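Local coordinates for ferripyochelin binding protein (Salmonella enterica subsp. enterica serovar Typhimurium, PDB 3R3R) that binds zinc and has the left-handed beta-helix of the gamma-class carbonic anhydrase family, although its reaction is not established, at residues Asn169-Val172 with Lys173-Asp176; Glu160-Gly163 with Leu164-Ala168. All coordinates share one frame; numbering follows the deposited sequence.

How the contacts relate
Contacts 1 and 2 both sit on the helix 158-182, the long C-terminal helix that follows the last strand, 151-155. Contact 2 (160-168) comes first along the chain and contact 1 (169-176) takes over with no gap, their centres about 13 Å apart. One after the other they run along the outside of the left-handed beta-helix, each centred about 16 Å from the centre of the chain. Their inner side chains meet different parts of it: contact 2 rests on strand 125-127 and nearby loops, contact 1 on loops such as those of Arg60 and Trp43. Together they follow the helix along the beta-helix, away from the zinc ligands His70 and His99.

Contact 1 of 2, residues Asn169-Val172 with Lys173-Asp176; sequences NNYV and KWKD
Trp174 folds its indole back along Asn170, one helical turn earlier. Asn170 CB sits over the six-membered ring of Trp174, 3.6 Å from its centroid, in a CH-pi contact. On that same face, nearer the rim, is Asn170 O, which also accepts the 2.8 Å backbone bond from Trp174 N. The indole's CE3 edge then points at the middle of the Tyr171 ring, making a T-shaped pair with centroids 5.1 Å apart and planes at 77°. Trp43 meets Tyr171 edge-to-face as well, so this tyrosine links the outer tryptophan to the beta-helix.

The two lysines reach in different ways. Lys173 runs extended until a bend at its last torsion turns NZ back to Asn169 O, a weak 3.4 Å bond; two waters join NZ to Asn169 O and Asn170 OD1. It was modelled in two conformers, so this end is less certain. Lys175 instead has CG wedged between its own backbone N and carbonyl carbon (chi1 66°), which presses CG to 3.3 Å from Tyr171 O. A further bend at chi2 (90°) carries Lys175 NZ into a salt bridge with Asp176 OD1 at 2.7 Å, met from above the carboxylate plane. The same ammonium forms a second salt bridge with Asp39 and a hydrogen bond to the carbonyl of Arg21. Val172 CG1 runs beside Asp176 OD2. The helix thus has an outer face carrying Trp174 and an inner one where Lys175 is buried, and it packs along the left-handed beta-helix as in gamma-class carbonic anhydrases.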
ATOM      1  N   ASN A 169      -9.331  -9.172   6.249  1.00 14.84           N
ATOM      2  CA  ASN A 169      -9.837 -10.539   6.094  1.00 15.48           C
ATOM      3  C   ASN A 169     -10.744 -10.670   4.861  1.00 14.48           C
ATOM      4  O   ASN A 169     -10.631 -11.629   4.085  1.00 14.60           O
ATOM      5  CB  ASN A 169     -10.623 -10.985   7.331  1.00 16.98           C
ATOM      6  CG  ASN A 169      -9.763 -11.128   8.585  1.00 18.19           C
ATOM      7  OD1 ASN A 169      -8.534 -11.075   8.545  1.00 17.91           O
ATOM      8  ND2 ASN A 169     -10.429 -11.323   9.710  1.00 19.85           N
ATOM      9  N   ASN A 170     -11.655  -9.710   4.695  1.00 14.61           N
ATOM     10  CA  ASN A 170     -12.566  -9.718   3.561  1.00 14.80           C
ATOM     11  C   ASN A 170     -11.785  -9.686   2.260  1.00 12.83           C
ATOM     12  O   ASN A 170     -12.078 -10.434   1.328  1.00 13.70           O
ATOM     13  CB  ASN A 170     -13.517  -8.516   3.599  1.00 15.51           C
ATOM     14  CG  ASN A 170     -14.560  -8.632   4.685  1.00 17.86           C
ATOM     15  OD1 ASN A 170     -14.856  -9.731   5.149  1.00 19.55           O
ATOM     16  ND2 ASN A 170     -15.139  -7.499   5.087  1.00 18.83           N
ATOM     17  N   TYR A 171     -10.786  -8.807   2.195  1.00 12.85           N
ATOM     18  CA  TYR A 171     -10.017  -8.661   0.963  1.00 12.96           C
ATOM     19  C   TYR A 171      -9.152  -9.880   0.642  1.00 13.43           C
ATOM     20  O   TYR A 171      -8.933 -10.184  -0.526  1.00 13.57           O
ATOM     21  CB  TYR A 171      -9.216  -7.343   0.932  1.00 12.69           C
ATOM     22  CG  TYR A 171      -9.942  -6.299   0.105  1.00 12.72           C
ATOM     23  CD1 TYR A 171      -9.769  -6.252  -1.275  1.00 13.75           C
ATOM     24  CD2 TYR A 171     -10.845  -5.413   0.683  1.00 13.34           C
ATOM     25  CE1 TYR A 171     -10.457  -5.347  -2.065  1.00 13.67           C
ATOM     26  CE2 TYR A 171     -11.552  -4.496  -0.107  1.00 13.69           C
ATOM     27  CZ  TYR A 171     -11.341  -4.473  -1.477  1.00 13.96           C
ATOM     28  OH  TYR A 171     -11.997  -3.572  -2.290  1.00 14.36           O
ATOM     29  N   VAL A 172      -8.684 -10.604   1.654  1.00 13.65           N
ATOM     30  CA  VAL A 172      -8.006 -11.869   1.378  1.00 15.45           C
ATOM     31  C   VAL A 172      -9.008 -12.868   0.769  1.00 14.71           C
ATOM     32  O   VAL A 172      -8.719 -13.532  -0.230  1.00 15.90           O
ATOM     33  CB  VAL A 172      -7.359 -12.462   2.652  1.00 16.00           C
ATOM     34  CG1 VAL A 172      -6.956 -13.929   2.428  1.00 16.87           C
ATOM     35  CG2 VAL A 172      -6.152 -11.617   3.057  1.00 16.79           C
ATOM     36  N   LYS A 173     -10.202 -12.959   1.348  1.00 15.79           N
ATOM     37  CA  LYS A 173     -11.233 -13.837   0.802  0.50 16.29           C
ATOM     38  C   LYS A 173     -11.567 -13.464  -0.648  1.00 15.55           C
ATOM     39  O   LYS A 173     -11.674 -14.339  -1.522  1.00 16.88           O
ATOM     40  CB  LYS A 173     -12.499 -13.793   1.667  0.50 18.94           C
ATOM     41  CG  LYS A 173     -12.326 -14.314   3.091  0.50 23.18           C
ATOM     42  CD  LYS A 173     -13.665 -14.346   3.821  0.50 27.85           C
ATOM     43  CE  LYS A 173     -13.479 -14.611   5.305  0.50 30.95           C
ATOM     44  NZ  LYS A 173     -12.763 -13.482   5.956  0.50 32.74           N
ATOM     45  N   TRP A 174     -11.734 -12.171  -0.905  1.00 14.84           N
ATOM     46  CA  TRP A 174     -12.127 -11.734  -2.231  1.00 15.14           C
ATOM     47  C   TRP A 174     -11.023 -11.981  -3.250  1.00 14.22           C
ATOM     48  O   TRP A 174     -11.304 -12.446  -4.351  1.00 15.53           O
ATOM     49  CB  TRP A 174     -12.619 -10.279  -2.213  1.00 15.28           C
ATOM     50  CG  TRP A 174     -13.877 -10.109  -1.361  1.00 14.72           C
ATOM     51  CD1 TRP A 174     -14.860 -11.051  -1.135  1.00 15.93           C
ATOM     52  CD2 TRP A 174     -14.248  -8.963  -0.585  1.00 14.15           C
ATOM     53  NE1 TRP A 174     -15.806 -10.544  -0.283  1.00 16.14           N
ATOM     54  CE2 TRP A 174     -15.457  -9.265   0.066  1.00 14.50           C
ATOM     55  CE3 TRP A 174     -13.678  -7.704  -0.386  1.00 16.23           C
ATOM     56  CZ2 TRP A 174     -16.113  -8.349   0.883  1.00 14.36           C
ATOM     57  CZ3 TRP A 174     -14.326  -6.804   0.440  1.00 17.26           C
ATOM     58  CH2 TRP A 174     -15.524  -7.134   1.069  1.00 16.19           C
ATOM     59  N   LYS A 175      -9.767 -11.697  -2.912  1.00 13.70           N
ATOM     60  CA  LYS A 175      -8.713 -12.054  -3.862  1.00 14.63           C
ATOM     61  C   LYS A 175      -8.666 -13.573  -4.098  1.00 15.27           C
ATOM     62  O   LYS A 175      -8.458 -14.011  -5.224  1.00 16.56           O
ATOM     63  CB  LYS A 175      -7.352 -11.438  -3.526  1.00 17.72           C
ATOM     64  CG  LYS A 175      -6.710 -11.918  -2.279  1.00 19.69           C
ATOM     65  CD  LYS A 175      -5.813 -13.119  -2.500  1.00 20.17           C
ATOM     66  CE  LYS A 175      -5.225 -13.500  -1.168  1.00 19.43           C
ATOM     67  NZ  LYS A 175      -4.637 -14.857  -1.189  1.00 18.23           N
ATOM     68  N   ASP A 176      -8.929 -14.377  -3.070  1.00 16.37           N
ATOM     69  CA  ASP A 176      -9.003 -15.820  -3.268  1.00 17.44           C
ATOM     70  C   ASP A 176     -10.139 -16.247  -4.210  1.00 17.57           C
ATOM     71  O   ASP A 176     -10.002 -17.215  -4.955  1.00 19.13           O
ATOM     72  CB  ASP A 176      -9.074 -16.534  -1.919  1.00 18.30           C
ATOM     73  CG  ASP A 176      -7.724 -16.583  -1.218  1.00 19.09           C
ATOM     74  OD1 ASP A 176      -6.684 -16.502  -1.908  1.00 18.73           O
ATOM     75  OD2 ASP A 176      -7.699 -16.723   0.021  1.00 19.94           O
TER
HETATM   76  O   HOH W   1      -9.637 -13.960   5.258  1.00 22.98           O
HETATM   77  O   HOH W   2     -14.579 -11.579   7.114  1.00 31.97           O

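Contact 2 of 2, residues Glu160-Gly163 with Leu164-Ala168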
ATOM      1  N   GLU A 160     -14.585  -0.132  15.332  1.00 17.11           N
ATOM      2  CA  GLU A 160     -13.721   0.310  14.238  1.00 15.89           C
ATOM      3  C   GLU A 160     -12.376  -0.379  14.278  1.00 15.28           C
ATOM      4  O   GLU A 160     -11.833  -0.754  13.242  1.00 14.91           O
ATOM      5  CB  GLU A 160     -13.526   1.816  14.275  1.00 17.20           C
ATOM      6  CG  GLU A 160     -14.786   2.570  13.873  1.00 18.43           C
ATOM      7  CD  GLU A 160     -14.734   4.046  14.198  1.00 20.95           C
ATOM      8  OE1 GLU A 160     -13.979   4.445  15.116  1.00 20.67           O
ATOM      9  OE2 GLU A 160     -15.466   4.812  13.533  1.00 23.24           O
ATOM     10  N   ARG A 161     -11.843  -0.553  15.480  1.00 15.42           N
ATOM     11  CA  ARG A 161     -10.579  -1.247  15.632  1.00 15.65           C
ATOM     12  C   ARG A 161     -10.708  -2.668  15.064  1.00 15.70           C
ATOM     13  O   ARG A 161      -9.902  -3.104  14.240  1.00 17.10           O
ATOM     14  CB  ARG A 161     -10.149  -1.226  17.105  1.00 17.09           C
ATOM     15  CG  ARG A 161      -8.880  -1.993  17.418  1.00 17.89           C
ATOM     16  CD  ARG A 161      -8.541  -1.936  18.914  1.00 17.23           C
ATOM     17  NE  ARG A 161      -8.294  -0.575  19.392  1.00 16.37           N
ATOM     18  CZ  ARG A 161      -7.092   0.001  19.398  1.00 15.22           C
ATOM     19  NH1 ARG A 161      -6.020  -0.670  18.975  1.00 14.32           N
ATOM     20  NH2 ARG A 161      -6.962   1.253  19.831  1.00 15.59           N
ATOM     21  N   SER A 162     -11.749  -3.387  15.459  1.00 16.98           N
ATOM     22  CA  SER A 162     -11.984  -4.714  14.916  0.50 17.82           C
ATOM     23  C   SER A 162     -12.214  -4.660  13.400  1.00 16.02           C
ATOM     24  O   SER A 162     -11.807  -5.566  12.658  1.00 17.93           O
ATOM     25  CB  SER A 162     -13.182  -5.355  15.610  0.50 21.37           C
ATOM     26  OG  SER A 162     -13.364  -6.671  15.135  0.50 24.17           O
ATOM     27  N   GLY A 163     -12.873  -3.600  12.942  1.00 15.67           N
ATOM     28  CA  GLY A 163     -13.177  -3.435  11.527  1.00 15.36           C
ATOM     29  C   GLY A 163     -11.937  -3.368  10.655  1.00 14.73           C
ATOM     30  O   GLY A 163     -12.001  -3.720   9.478  1.00 15.21           O
ATOM     31  N   LEU A 164     -10.817  -2.902  11.203  1.00 14.07           N
ATOM     32  CA  LEU A 164      -9.572  -2.876  10.440  1.00 14.30           C
ATOM     33  C   LEU A 164      -9.163  -4.296  10.047  1.00 13.94           C
ATOM     34  O   LEU A 164      -8.759  -4.558   8.907  1.00 13.87           O
ATOM     35  CB  LEU A 164      -8.469  -2.232  11.264  1.00 14.77           C
ATOM     36  CG  LEU A 164      -8.748  -0.776  11.631  1.00 15.50           C
ATOM     37  CD1 LEU A 164      -7.678  -0.310  12.582  1.00 16.96           C
ATOM     38  CD2 LEU A 164      -8.778   0.155  10.411  1.00 19.12           C
ATOM     39  N   GLN A 165      -9.270  -5.219  10.997  1.00 14.65           N
ATOM     40  CA  GLN A 165      -8.942  -6.608  10.710  1.00 15.68           C
ATOM     41  C   GLN A 165      -9.962  -7.255   9.767  1.00 15.50           C
ATOM     42  O   GLN A 165      -9.595  -8.006   8.858  1.00 15.54           O
ATOM     43  CB  GLN A 165      -8.844  -7.402  12.013  1.00 17.74           C
ATOM     44  CG  GLN A 165      -8.346  -8.830  11.806  1.00 19.61           C
ATOM     45  CD  GLN A 165      -6.903  -8.878  11.319  1.00 22.80           C
ATOM     46  OE1 GLN A 165      -6.012  -8.286  11.931  1.00 24.64           O
ATOM     47  NE2 GLN A 165      -6.667  -9.573  10.210  1.00 22.54           N
ATOM     48  N   TYR A 166     -11.240  -6.960  10.001  1.00 15.14           N
ATOM     49  CA  TYR A 166     -12.313  -7.475   9.153  0.50 15.91           C
ATOM     50  C   TYR A 166     -12.108  -7.067   7.692  1.00 14.04           C
ATOM     51  O   TYR A 166     -12.272  -7.890   6.792  1.00 14.42           O
ATOM     52  CB  TYR A 166     -13.686  -7.020   9.661  0.50 19.06           C
ATOM     53  CG  TYR A 166     -14.039  -7.546  11.035  0.50 22.55           C
ATOM     54  CD1 TYR A 166     -13.451  -8.702  11.530  0.50 24.83           C
ATOM     55  CD2 TYR A 166     -14.960  -6.886  11.838  0.50 24.01           C
ATOM     56  CE1 TYR A 166     -13.773  -9.189  12.786  0.50 26.03           C
ATOM     57  CE2 TYR A 166     -15.286  -7.362  13.095  0.50 25.06           C
ATOM     58  CZ  TYR A 166     -14.690  -8.517  13.565  0.50 26.32           C
ATOM     59  OH  TYR A 166     -15.005  -9.007  14.819  0.50 28.81           O
ATOM     60  N   SER A 167     -11.720  -5.818   7.457  1.00 13.61           N
ATOM     61  CA  SER A 167     -11.454  -5.347   6.102  1.00 12.89           C
ATOM     62  C   SER A 167     -10.355  -6.184   5.429  1.00 12.78           C
ATOM     63  O   SER A 167     -10.507  -6.654   4.299  1.00 13.34           O
ATOM     64  CB  SER A 167     -11.036  -3.879   6.150  1.00 12.78           C
ATOM     65  OG  SER A 167     -10.693  -3.404   4.863  1.00 13.82           O
ATOM     66  N   ALA A 168      -9.244  -6.378   6.132  1.00 12.96           N
ATOM     67  CA  ALA A 168      -8.149  -7.155   5.571  1.00 14.40           C
ATOM     68  C   ALA A 168      -8.608  -8.588   5.294  1.00 13.34           C
ATOM     69  O   ALA A 168      -8.311  -9.171   4.229  1.00 14.20           O
ATOM     70  CB  ALA A 168      -6.945  -7.150   6.515  1.00 14.76           C
TER
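Ser162 and Tyr166 meet one turn apart, where the phenol ring swings back over the serine's carbonyl. Ser162 O lies 3.4 Å above the ring plane, displaced toward the rim, and takes a 3.1 Å hydrogen bond from Tyr166 N. Tyr166 CG is anti to its carbonyl carbon (chi1 -64°), which sends the ring back toward the start of the helix. Both side chains were modelled in two conformers, and the very short approach of Ser162 OG to the ring is doubtful.

In the backbone beside them, Leu164 N is shared: it gives a bond of 3.2 Å to Arg161 O, from well above the carbonyl plane, and a weak one of 3.1 Å to Glu160 O. The regular i to i+4 pattern is back at Tyr166 N to Ser162 O and continues with Ser167 N to Gly163 O at 2.9 Å. Leu164 CG packs 3.5 Å from Glu160 O, and its side chain continues inward to Met126 and Leu156.

Farther out, the polar ends find partners beyond the contact. Glu160 OE1 pairs with Arg154 and accepts from Ser157 N just ahead of the helix, Ser167 OG bonds to Thr91 OG1, and Gln165 NE2 bonds within the helix to Asn169 OD1. Attraction across the turn is thus mostly backbone hydrogen bonding, while the outside partners Arg154 and Thr91 anchor this end of the helix and would help to set its rotation about its own axis.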